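Local coordinates for protein beta-1,3-glucanosyltransferase (Rhizomucor miehei CAU432, PDB 4WTP) that belongs to glycosyl hydrolase family 17, a family of carbohydrate-active enzymes built as an eight-stranded parallel beta/alpha barrel, at residues 68-73 against 127-132; 98-101 against 105-108; 133-136 against 141-144; 151-156 against 179-184. All blocks are in the same frame, centred on the assembly; numbering follows the deposited sequence.

Overall arrangement
From the N terminus, strand 68-71 is the first segment met, and interaction 1 closes a long loop by bringing it toward strand 125-132, two places on in the parallel barrel. Interaction 2 is nested inside that loop: it folds the residues just after strand 93-98 back onto the start of helix 104-119. The other two follow in series. Interaction 3 closes the short connection from strand 125-132 into helix 142-156, and interaction 4 ties the far end of that helix to the entry of strand 182-186. Interaction 2 touches interaction 3 through Ile100 and Val134, while Leu128 of interaction 1 packs on Val152 and Val156 of interaction 4.

Interaction 1: 68-73 against 127-132; sequences RVRTFA and GLIVGS
Arg70 reaches across the inside of the barrel and lays its guanidinium over Ile129. From CB the chain sets off with CG anti to the backbone N (chi1 177°) and bends at chi2, and this carries the planar end across the tip of the isoleucine at roughly a right angle. Arg70 CG already lies 3.9 Å from Ile129 CD1. Arg70 NE spends its hydrogen on its own strand, in a weak bond to Thr71 O at 3.1 Å with a bent angle of 128°. CZ sits squarely on the methyl, with Arg70 CZ and Ile129 CD1 3.6 Å apart. The opposite face is covered by Phe72: Phe72 CE1 stands 3.3 Å above the Arg70 guanidinium plane, over its centre, and the planar group is therefore layered between a methyl and an aromatic ring. The two segments are not neighbours in the sheet: strand 93-98 runs between them in the parallel barrel, so this contact bridges over it through side chains that face the interior. At the tip, Arg70 NH1 touches Ile129 CG2 at 4.0 Å and gives a hydrogen bond to water 1, 2.8 Å from Arg70 NH1. The same water accepts from Ser132 OG at 3.1 Å, joining the arginine to the last residue of strand 125-132. Beyond the pair, Arg70 NH2 is hydrogen-bonded to Asn41 OD1, and Ser132 OG also pairs with Asn186 ND2. From Ile129 to Gly131 the strand passes through an inverse gamma turn centred on Val130, with a weak bond of 3.0 Å from Gly131 N to Ile129 O.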
loop_
_atom_site.group_PDB
_atom_site.type_symbol
_atom_site.label_atom_id
_atom_site.label_comp_id
_atom_site.label_asym_id
_atom_site.label_seq_id
_atom_site.Cartn_x
_atom_site.Cartn_y
_atom_site.Cartn_z
ATOM N N ARG A 68 -9.544 -6.665 2.547
ATOM C CA ARG A 68 -8.233 -6.328 3.137
ATOM C C ARG A 68 -7.858 -4.886 2.862
ATOM O O ARG A 68 -8.051 -4.396 1.739
ATOM C CB ARG A 68 -7.176 -7.258 2.554
ATOM C CG ARG A 68 -5.783 -7.018 3.047
ATOM C CD ARG A 68 -4.815 -8.015 2.435
ATOM N NE ARG A 68 -4.952 -9.367 2.988
ATOM C CZ ARG A 68 -5.467 -10.415 2.337
ATOM N NH1 ARG A 68 -5.482 -11.607 2.917
ATOM N NH2 ARG A 68 -6.007 -10.277 1.127
ATOM N N VAL A 69 -7.335 -4.197 3.880
ATOM C CA VAL A 69 -6.874 -2.819 3.733
ATOM C C VAL A 69 -5.439 -2.691 4.201
ATOM O O VAL A 69 -4.871 -3.616 4.813
ATOM C CB VAL A 69 -7.771 -1.788 4.467
ATOM C CG1 VAL A 69 -9.193 -1.850 3.952
ATOM C CG2 VAL A 69 -7.727 -2.063 5.964
ATOM N N ARG A 70 -4.815 -1.561 3.908
ATOM C CA ARG A 70 -3.473 -1.297 4.347
ATOM C C ARG A 70 -3.367 0.124 4.856
ATOM O O ARG A 70 -3.837 1.052 4.188
ATOM C CB ARG A 70 -2.454 -1.510 3.216
ATOM C CG ARG A 70 -0.990 -1.183 3.532
ATOM C CD ARG A 70 -0.665 0.310 3.359
ATOM N NE ARG A 70 0.760 0.583 3.505
ATOM C CZ ARG A 70 1.636 0.542 2.507
ATOM N NH1 ARG A 70 2.921 0.817 2.739
ATOM N NH2 ARG A 70 1.245 0.225 1.275
ATOM N N THR A 71 -2.755 0.280 6.027
ATOM C CA THR A 71 -2.454 1.599 6.613
ATOM C C THR A 71 -0.983 1.914 6.505
ATOM O O THR A 71 -0.159 1.017 6.456
ATOM C CB THR A 71 -2.927 1.659 8.088
ATOM O OG1 THR A 71 -2.475 0.486 8.783
ATOM C CG2 THR A 71 -4.441 1.695 8.134
ATOM N N PHE A 72 -0.660 3.222 6.466
ATOM C CA PHE A 72 0.701 3.664 6.201
ATOM C C PHE A 72 1.598 3.952 7.416
ATOM O O PHE A 72 2.822 3.941 7.285
ATOM C CB PHE A 72 0.720 4.879 5.247
ATOM C CG PHE A 72 0.376 4.519 3.822
ATOM C CD1 PHE A 72 1.355 4.065 2.963
ATOM C CD2 PHE A 72 -0.938 4.572 3.378
ATOM C CE1 PHE A 72 1.032 3.706 1.645
ATOM C CE2 PHE A 72 -1.274 4.218 2.074
ATOM C CZ PHE A 72 -0.282 3.791 1.213
ATOM N N ALA A 73 0.980 4.173 8.577
ATOM C CA ALA A 73 1.734 4.557 9.770
ATOM C C ALA A 73 1.110 3.886 10.988
ATOM O O ALA A 73 -0.074 3.579 10.982
ATOM C CB ALA A 73 1.770 6.078 9.958
ATOM N N GLY A 127 0.765 -8.801 7.311
ATOM C CA GLY A 127 2.146 -8.367 7.116
ATOM C C GLY A 127 2.398 -7.045 7.793
ATOM O O GLY A 127 1.452 -6.259 7.993
ATOM N N LEU A 128 3.665 -6.820 8.129
ATOM C CA LEU A 128 4.121 -5.550 8.648
ATOM C C LEU A 128 5.085 -4.961 7.604
ATOM O O LEU A 128 6.097 -5.604 7.255
ATOM C CB LEU A 128 4.835 -5.796 9.965
ATOM C CG LEU A 128 5.238 -4.581 10.780
ATOM C CD1 LEU A 128 4.105 -3.615 11.117
ATOM C CD2 LEU A 128 5.848 -5.091 12.058
ATOM N N ILE A 129 4.786 -3.750 7.146
ATOM C CA ILE A 129 5.579 -3.115 6.106
ATOM C C ILE A 129 6.492 -2.089 6.769
ATOM O O ILE A 129 6.043 -1.050 7.257
ATOM C CB ILE A 129 4.677 -2.461 5.043
ATOM C CG1 ILE A 129 3.601 -3.436 4.521
ATOM C CG2 ILE A 129 5.543 -1.921 3.900
ATOM C CD1 ILE A 129 2.576 -2.756 3.621
ATOM N N VAL A 130 7.778 -2.398 6.829
ATOM C CA VAL A 130 8.732 -1.627 7.606
ATOM C C VAL A 130 9.266 -0.511 6.720
ATOM O O VAL A 130 10.313 -0.640 6.088
ATOM C CB VAL A 130 9.864 -2.519 8.172
ATOM C CG1 VAL A 130 10.749 -1.704 9.111
ATOM C CG2 VAL A 130 9.260 -3.728 8.881
ATOM N N GLY A 131 8.507 0.581 6.671
ATOM C CA GLY A 131 8.859 1.717 5.835
ATOM C C GLY A 131 8.358 1.602 4.415
ATOM O O GLY A 131 8.139 0.498 3.888
ATOM N N SER A 132 8.209 2.754 3.785
ATOM C CA SER A 132 7.887 2.832 2.361
ATOM C C SER A 132 8.742 3.911 1.730
ATOM O O SER A 132 8.705 5.073 2.165
ATOM C CB SER A 132 6.411 3.202 2.181
ATOM O OG SER A 132 6.099 3.385 0.799
HETATM O O HOH W 1 3.821 1.412 0.149
#

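Interaction 2: 98-101 against 105-108; sequences MWID and TFDN. With EDO (1,2-ethanediol), chain C.
Thr105 meets the backbone of Asp101 with its hydroxyl: Asp101 N donates to Thr105 OG1 at 2.8 Å, with an N-H...O angle of 152°. Chi1 of 64° sets OG1 between the threonine's own N and carbonyl carbon, the crowded position, and turns it toward the incoming N-H. The hydroxyl is gripped a second time, by a hydrogen bond with Arg102 O. Its methyl goes to a different part of the same partner, Thr105 CG2 lying 3.3 Å from Asp101 OD1. The other oxygen of that carboxylate is taken by Trp99, with Trp99 NE1 donating to Asp101 OD2 at 2.8 Å and approaching from well above the carboxylate plane. Trp99, Ile100 and Asp101 belong to the loop that follows strand 93-98 at the C-terminal ends of the barrel strands, and the contact folds it back onto the first turn of helix 104-119. On the backbone side, Thr105 O rests 3.8 Å from Ile100 CG2. Next along the helix, Phe106 turns one ring face to Ile100, with Ile100 CB 4.1 Å above the Phe106 ring plane, displaced toward the rim. The isoleucine tip comes closer, with Ile100 CD1 3.6 Å from Phe106 CE1, and the two side chains cross at about a right angle. At the ring edge, in its plane, lies O2 of a 1,2-ethanediol, probably from the crystallisation liquor, 3.7 Å from Phe106 CE2. Tyr148 of helix 142-156 meets the Phe106 ring edge-to-face and bonds through its hydroxyl to Phe106 O.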
loop_
_atom_site.group_PDB
_atom_site.type_symbol
_atom_site.label_atom_id
_atom_site.label_comp_id
_atom_site.label_asym_id
_atom_site.label_seq_id
_atom_site.Cartn_x
_atom_site.Cartn_y
_atom_site.Cartn_z
ATOM N N MET A 98 4.567 0.740 8.812
ATOM C CA MET A 98 5.327 1.623 9.687
ATOM C C MET A 98 5.844 2.760 8.839
ATOM O O MET A 98 6.364 2.536 7.735
ATOM C CB MET A 98 6.528 0.888 10.296
ATOM C CG MET A 98 6.171 -0.375 11.082
ATOM S SD MET A 98 7.590 -1.277 11.790
ATOM C CE MET A 98 8.014 -0.192 13.186
ATOM N N TRP A 99 5.698 3.986 9.333
ATOM C CA TRP A 99 6.161 5.151 8.591
ATOM C C TRP A 99 7.448 5.684 9.143
ATOM O O TRP A 99 7.450 6.399 10.155
ATOM C CB TRP A 99 5.102 6.258 8.515
ATOM C CG TRP A 99 5.558 7.268 7.517
ATOM C CD1 TRP A 99 6.221 8.453 7.758
ATOM C CD2 TRP A 99 5.531 7.113 6.084
ATOM N NE1 TRP A 99 6.554 9.066 6.576
ATOM C CE2 TRP A 99 6.168 8.301 5.531
ATOM C CE3 TRP A 99 5.040 6.145 5.229
ATOM C CZ2 TRP A 99 6.289 8.492 4.168
ATOM C CZ3 TRP A 99 5.160 6.344 3.861
ATOM C CH2 TRP A 99 5.756 7.497 3.343
ATOM N N ILE A 100 8.557 5.312 8.515
ATOM C CA ILE A 100 9.867 5.747 8.981
ATOM C C ILE A 100 10.477 6.671 7.936
ATOM O O ILE A 100 10.396 6.404 6.744
ATOM C CB ILE A 100 10.793 4.576 9.386
ATOM C CG1 ILE A 100 10.840 3.551 8.257
ATOM C CG2 ILE A 100 10.327 3.874 10.690
ATOM C CD1 ILE A 100 11.868 2.461 8.462
ATOM N N ASP A 101 11.000 7.800 8.415
ATOM C CA ASP A 101 11.756 8.757 7.581
ATOM C C ASP A 101 12.764 9.575 8.403
ATOM O O ASP A 101 13.961 9.267 8.403
ATOM C CB ASP A 101 10.837 9.630 6.702
ATOM C CG ASP A 101 9.703 10.261 7.471
ATOM O OD1 ASP A 101 9.747 10.321 8.723
ATOM O OD2 ASP A 101 8.756 10.724 6.797
ATOM N N THR A 105 11.687 8.843 13.961
ATOM C CA THR A 105 10.649 7.904 13.581
ATOM C C THR A 105 11.016 6.446 13.838
ATOM O O THR A 105 10.117 5.636 14.021
ATOM C CB THR A 105 10.206 8.080 12.114
ATOM O OG1 THR A 105 11.296 7.796 11.219
ATOM C CG2 THR A 105 9.658 9.480 11.906
ATOM N N PHE A 106 12.306 6.107 13.805
ATOM C CA PHE A 106 12.706 4.685 13.966
ATOM C C PHE A 106 12.334 4.185 15.356
ATOM O O PHE A 106 11.611 3.212 15.500
ATOM C CB PHE A 106 14.195 4.490 13.702
ATOM C CG PHE A 106 14.583 4.687 12.261
ATOM C CD1 PHE A 106 14.476 3.639 11.373
ATOM C CD2 PHE A 106 15.043 5.922 11.795
ATOM C CE1 PHE A 106 14.833 3.804 10.048
ATOM C CE2 PHE A 106 15.395 6.093 10.466
ATOM C CZ PHE A 106 15.286 5.030 9.591
ATOM N N ASP A 107 12.813 4.861 16.395
ATOM C CA ASP A 107 12.483 4.438 17.748
ATOM C C ASP A 107 11.018 4.654 18.056
ATOM O O ASP A 107 10.399 3.837 18.742
ATOM C CB ASP A 107 13.302 5.201 18.788
ATOM C CG ASP A 107 14.718 4.659 18.944
ATOM O OD1 ASP A 107 14.967 3.495 18.567
ATOM O OD2 ASP A 107 15.585 5.403 19.458
ATOM N N ASN A 108 10.441 5.730 17.534
ATOM C CA ASN A 108 9.069 6.049 17.852
ATOM C C ASN A 108 8.062 5.067 17.236
ATOM O O ASN A 108 7.096 4.663 17.877
ATOM C CB ASN A 108 8.728 7.485 17.476
ATOM C CG ASN A 108 7.407 7.928 18.066
ATOM O OD1 ASN A 108 7.288 8.148 19.276
ATOM N ND2 ASN A 108 6.396 8.026 17.224
HETATM C C1 EDO C . 16.463 11.606 8.014
HETATM O O1 EDO C . 17.746 12.022 8.515
HETATM C C2 EDO C . 16.483 10.109 7.841
HETATM O O2 EDO C . 16.401 9.431 9.097
#

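Interaction 3: 133-136 against 141-144; sequences EVLY and DPQS
A small apolar contact, made by one leucine methyl on the start of a helix, closes the surface loop that leads from strand 125-132 into helix 142-156. Leu135 does the touching with CD2 alone, and Leu135 CD2 lies 3.9 Å from Pro142 N and 4.0 Å from Asp141 C. It sits closer to the Asp141-Pro142 peptide link than to the ring carbon Pro142 CD, which is 4.3 Å from Leu135 CD2. The helix start itself is well secured. Asp141 is its N-cap and uses both carboxylate oxygens on Ser144: Ser144 N donates to Asp141 OD2 at 3.0 Å and a nearly straight 162°, while Ser144 OG donates to Asp141 OD1 at 2.6 Å, meeting it on the syn side. These bonds fix the rotation of the carboxylate, and its place at the amino end of a helix probably favours the ionised form. Around the contact, Leu135 also packs on Pro173, and Pro142 touches Val175 of helix 174-177. Weak bonds from Leu135 N and Tyr136 N to Asp167 OD2 hold the loop to the end of strand 163-167.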
loop_
_atom_site.group_PDB
_atom_site.type_symbol
_atom_site.label_atom_id
_atom_site.label_comp_id
_atom_site.label_asym_id
_atom_site.label_seq_id
_atom_site.Cartn_x
_atom_site.Cartn_y
_atom_site.Cartn_z
ATOM N N GLU A 133 9.565 3.504 0.770
ATOM C CA GLU A 133 10.479 4.410 0.051
ATOM C C GLU A 133 11.549 5.029 0.942
ATOM O O GLU A 133 12.039 6.129 0.659
ATOM C CB GLU A 133 9.730 5.436 -0.804
ATOM C CG GLU A 133 9.119 4.708 -1.997
ATOM C CD GLU A 133 8.215 5.562 -2.844
ATOM O OE1 GLU A 133 8.441 6.785 -2.919
ATOM O OE2 GLU A 133 7.280 5.009 -3.476
ATOM N N VAL A 134 11.959 4.297 1.974
ATOM C CA VAL A 134 13.035 4.767 2.860
ATOM C C VAL A 134 14.349 4.985 2.098
ATOM O O VAL A 134 15.021 6.005 2.292
ATOM C CB VAL A 134 13.244 3.796 4.031
ATOM C CG1 VAL A 134 14.486 4.155 4.854
ATOM C CG2 VAL A 134 11.994 3.781 4.901
ATOM N N LEU A 135 14.717 4.016 1.256
ATOM C CA LEU A 135 15.930 4.127 0.460
ATOM C C LEU A 135 15.761 5.054 -0.747
ATOM O O LEU A 135 16.682 5.808 -1.079
ATOM C CB LEU A 135 16.435 2.756 0.041
ATOM C CG LEU A 135 16.825 1.824 1.188
ATOM C CD1 LEU A 135 17.348 0.521 0.601
ATOM C CD2 LEU A 135 17.886 2.440 2.102
ATOM N N TYR A 136 14.580 5.061 -1.369
ATOM C CA TYR A 136 14.335 6.064 -2.423
ATOM C C TYR A 136 14.577 7.488 -1.897
ATOM O O TYR A 136 15.233 8.301 -2.565
ATOM C CB TYR A 136 12.919 5.937 -2.990
ATOM C CG TYR A 136 12.552 7.110 -3.863
ATOM C CD1 TYR A 136 13.017 7.206 -5.177
ATOM C CD2 TYR A 136 11.793 8.156 -3.348
ATOM C CE1 TYR A 136 12.701 8.297 -5.971
ATOM C CE2 TYR A 136 11.478 9.264 -4.128
ATOM C CZ TYR A 136 11.933 9.316 -5.438
ATOM O OH TYR A 136 11.634 10.386 -6.234
ATOM N N ASP A 141 20.832 4.492 5.370
ATOM C CA ASP A 141 21.631 3.646 4.498
ATOM C C ASP A 141 21.083 2.224 4.547
ATOM O O ASP A 141 20.374 1.862 5.498
ATOM C CB ASP A 141 23.096 3.687 4.958
ATOM C CG ASP A 141 23.275 3.144 6.375
ATOM O OD1 ASP A 141 23.042 3.899 7.340
ATOM O OD2 ASP A 141 23.568 1.946 6.518
ATOM N N PRO A 142 21.413 1.403 3.534
ATOM C CA PRO A 142 20.925 0.019 3.503
ATOM C C PRO A 142 21.201 -0.815 4.747
ATOM O O PRO A 142 20.301 -1.497 5.223
ATOM C CB PRO A 142 21.613 -0.560 2.257
ATOM C CG PRO A 142 21.725 0.620 1.374
ATOM C CD PRO A 142 22.122 1.737 2.281
ATOM N N GLN A 143 22.423 -0.784 5.279
ATOM C CA GLN A 143 22.707 -1.623 6.442
ATOM C C GLN A 143 21.868 -1.218 7.667
ATOM O O GLN A 143 21.395 -2.080 8.402
ATOM C CB GLN A 143 24.205 -1.636 6.805
ATOM C CG GLN A 143 24.593 -2.583 7.942
ATOM C CD GLN A 143 24.516 -4.025 7.511
ATOM O OE1 GLN A 143 25.086 -4.387 6.490
ATOM N NE2 GLN A 143 23.808 -4.850 8.274
ATOM N N SER A 144 21.729 0.084 7.888
ATOM C CA SER A 144 20.892 0.580 9.003
ATOM C C SER A 144 19.426 0.174 8.868
ATOM O O SER A 144 18.796 -0.226 9.838
ATOM C CB SER A 144 21.019 2.095 9.138
ATOM O OG SER A 144 22.364 2.467 9.453
#

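Interaction 4: 151-156 against 179-184; sequences QVKELV and ELDFLM
The carboxylate of Asp181 receives Lys153 at OD1 rather than over the middle of either face: NZ comes in on the syn side, 22° out of the plane, and forms a salt bridge with Lys153 NZ 2.9 Å from Asp181 OD1. Farther back along the chain, Lys153 CE passes both oxygens, lying 3.5 Å from Asp181 OD1 and 3.7 Å from Asp181 OD2. Lys153 CD is the next to graze the group, 4.0 Å from Asp181 OD2. That second oxygen has a stronger partner of its own, the backbone N of Val163, and this bond helps to fix the rotation of the carboxylate while OD1 faces the lysine. The two side chains approach from opposite directions. Lys153 CG points away from its own backbone N (chi1 -176°), and the rest of the chain stays extended, a shape that spans the gap between the helix and the chain ahead of strand 182-186, where the nearest CA atoms, Lys153 CA and Glu179 CA, are 8.4 Å apart. On the way Lys153 CD passes Glu179 O at 4.1 Å. The Glu179 carboxylate stays at a distance, Glu179 OE1 being 7.0 Å from Lys153 NZ, so it could lend no more than a long-range attraction. The bridge joins the last turn of helix 142-156, on the outside of the barrel, to the run of chain entering strand 182-186. The same helix turns Val152 and Val156 inward onto Leu128 of strand 125-132 and sets Leu155 against helix 104-119, while backbone bonds tie Asp181 to Val163 at the start of strand 163-167.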
loop_
_atom_site.group_PDB
_atom_site.type_symbol
_atom_site.label_atom_id
_atom_site.label_comp_id
_atom_site.label_asym_id
_atom_site.label_seq_id
_atom_site.Cartn_x
_atom_site.Cartn_y
_atom_site.Cartn_z
ATOM N N GLN A 151 15.496 -6.102 13.892
ATOM C CA GLN A 151 14.931 -5.799 15.221
ATOM C C GLN A 151 13.400 -5.858 15.234
ATOM O O GLN A 151 12.790 -6.384 16.160
ATOM C CB GLN A 151 15.424 -4.439 15.716
ATOM C CG GLN A 151 16.913 -4.432 16.035
ATOM C CD GLN A 151 17.535 -3.044 16.022
ATOM O OE1 GLN A 151 16.874 -2.043 15.724
ATOM N NE2 GLN A 151 18.823 -2.977 16.349
ATOM N N VAL A 152 12.750 -5.346 14.191
ATOM C CA VAL A 152 11.305 -5.422 14.083
ATOM C C VAL A 152 10.810 -6.868 13.951
ATOM O O VAL A 152 9.831 -7.275 14.613
ATOM C CB VAL A 152 10.783 -4.533 12.931
ATOM C CG1 VAL A 152 9.306 -4.770 12.705
ATOM C CG2 VAL A 152 11.067 -3.064 13.240
ATOM N N LYS A 153 11.489 -7.645 13.112
ATOM C CA LYS A 153 11.153 -9.050 12.932
ATOM C C LYS A 153 11.173 -9.824 14.256
ATOM O O LYS A 153 10.293 -10.646 14.511
ATOM C CB LYS A 153 12.047 -9.731 11.877
ATOM C CG LYS A 153 11.629 -11.170 11.632
ATOM C CD LYS A 153 12.169 -11.766 10.342
ATOM C CE LYS A 153 11.720 -13.215 10.242
ATOM N NZ LYS A 153 12.418 -13.958 9.158
ATOM N N GLU A 154 12.151 -9.528 15.103
ATOM C CA GLU A 154 12.254 -10.197 16.404
ATOM C C GLU A 154 11.051 -9.908 17.290
ATOM O O GLU A 154 10.683 -10.728 18.126
ATOM C CB GLU A 154 13.559 -9.804 17.087
ATOM C CG GLU A 154 14.799 -10.362 16.399
ATOM C CD GLU A 154 16.086 -9.705 16.862
ATOM O OE1 GLU A 154 16.032 -8.819 17.745
ATOM O OE2 GLU A 154 17.166 -10.084 16.354
ATOM N N LEU A 155 10.424 -8.753 17.091
ATOM C CA LEU A 155 9.226 -8.369 17.803
ATOM C C LEU A 155 7.960 -9.060 17.336
ATOM O O LEU A 155 7.089 -9.402 18.139
ATOM C CB LEU A 155 9.009 -6.843 17.754
ATOM C CG LEU A 155 10.010 -5.949 18.488
ATOM C CD1 LEU A 155 9.736 -4.490 18.175
ATOM C CD2 LEU A 155 10.034 -6.206 19.991
ATOM N N VAL A 156 7.844 -9.250 16.026
ATOM C CA VAL A 156 6.593 -9.740 15.467
ATOM C C VAL A 156 6.581 -11.201 15.037
ATOM O O VAL A 156 5.507 -11.800 14.924
ATOM C CB VAL A 156 6.096 -8.885 14.283
ATOM C CG1 VAL A 156 5.835 -7.465 14.743
ATOM C CG2 VAL A 156 7.075 -8.944 13.115
ATOM N N GLU A 179 17.024 -9.652 5.111
ATOM C CA GLU A 179 16.310 -9.588 6.377
ATOM C C GLU A 179 14.797 -9.741 6.217
ATOM O O GLU A 179 14.106 -9.891 7.218
ATOM C CB GLU A 179 16.637 -8.292 7.124
ATOM C CG GLU A 179 18.121 -8.097 7.448
ATOM C CD GLU A 179 18.753 -9.299 8.151
ATOM O OE1 GLU A 179 18.089 -9.898 9.018
ATOM O OE2 GLU A 179 19.914 -9.657 7.839
ATOM N N LEU A 180 14.298 -9.659 4.974
ATOM C CA LEU A 180 12.867 -9.610 4.723
ATOM C C LEU A 180 12.265 -10.999 4.668
ATOM O O LEU A 180 12.934 -11.984 4.313
ATOM C CB LEU A 180 12.623 -8.945 3.367
ATOM C CG LEU A 180 13.153 -7.548 3.149
ATOM C CD1 LEU A 180 12.739 -7.044 1.764
ATOM C CD2 LEU A 180 12.616 -6.605 4.223
ATOM N N ASP A 181 10.972 -11.089 4.948
ATOM C CA ASP A 181 10.211 -12.272 4.579
ATOM C C ASP A 181 9.692 -12.176 3.134
ATOM O O ASP A 181 9.677 -13.173 2.413
ATOM C CB ASP A 181 9.055 -12.488 5.551
ATOM C CG ASP A 181 9.525 -12.806 6.957
ATOM O OD1 ASP A 181 10.383 -13.699 7.091
ATOM O OD2 ASP A 181 9.064 -12.164 7.907
ATOM N N PHE A 182 9.277 -10.978 2.727
ATOM C CA PHE A 182 8.868 -10.735 1.349
ATOM C C PHE A 182 9.128 -9.278 0.983
ATOM O O PHE A 182 9.349 -8.425 1.845
ATOM C CB PHE A 182 7.399 -11.131 1.085
ATOM C CG PHE A 182 6.391 -10.392 1.931
ATOM C CD1 PHE A 182 6.183 -10.717 3.268
ATOM C CD2 PHE A 182 5.658 -9.339 1.387
ATOM C CE1 PHE A 182 5.251 -10.019 4.036
ATOM C CE2 PHE A 182 4.704 -8.666 2.135
ATOM C CZ PHE A 182 4.512 -8.990 3.468
ATOM N N LEU A 183 9.084 -8.986 -0.317
ATOM C CA LEU A 183 9.326 -7.643 -0.829
ATOM C C LEU A 183 8.015 -7.048 -1.289
ATOM O O LEU A 183 7.139 -7.780 -1.767
ATOM C CB LEU A 183 10.265 -7.716 -2.025
ATOM C CG LEU A 183 11.721 -8.158 -1.849
ATOM C CD1 LEU A 183 11.830 -9.627 -1.494
ATOM C CD2 LEU A 183 12.529 -7.840 -3.084
ATOM N N MET A 184 7.884 -5.725 -1.190
ATOM C CA MET A 184 6.714 -5.073 -1.779
ATOM C C MET A 184 7.146 -3.884 -2.627
ATOM O O MET A 184 7.867 -2.986 -2.173
ATOM C CB MET A 184 5.730 -4.585 -0.715
ATOM C CG MET A 184 5.238 -5.650 0.252
ATOM S SD MET A 184 3.700 -5.190 1.213
ATOM C CE MET A 184 2.434 -5.677 0.001
#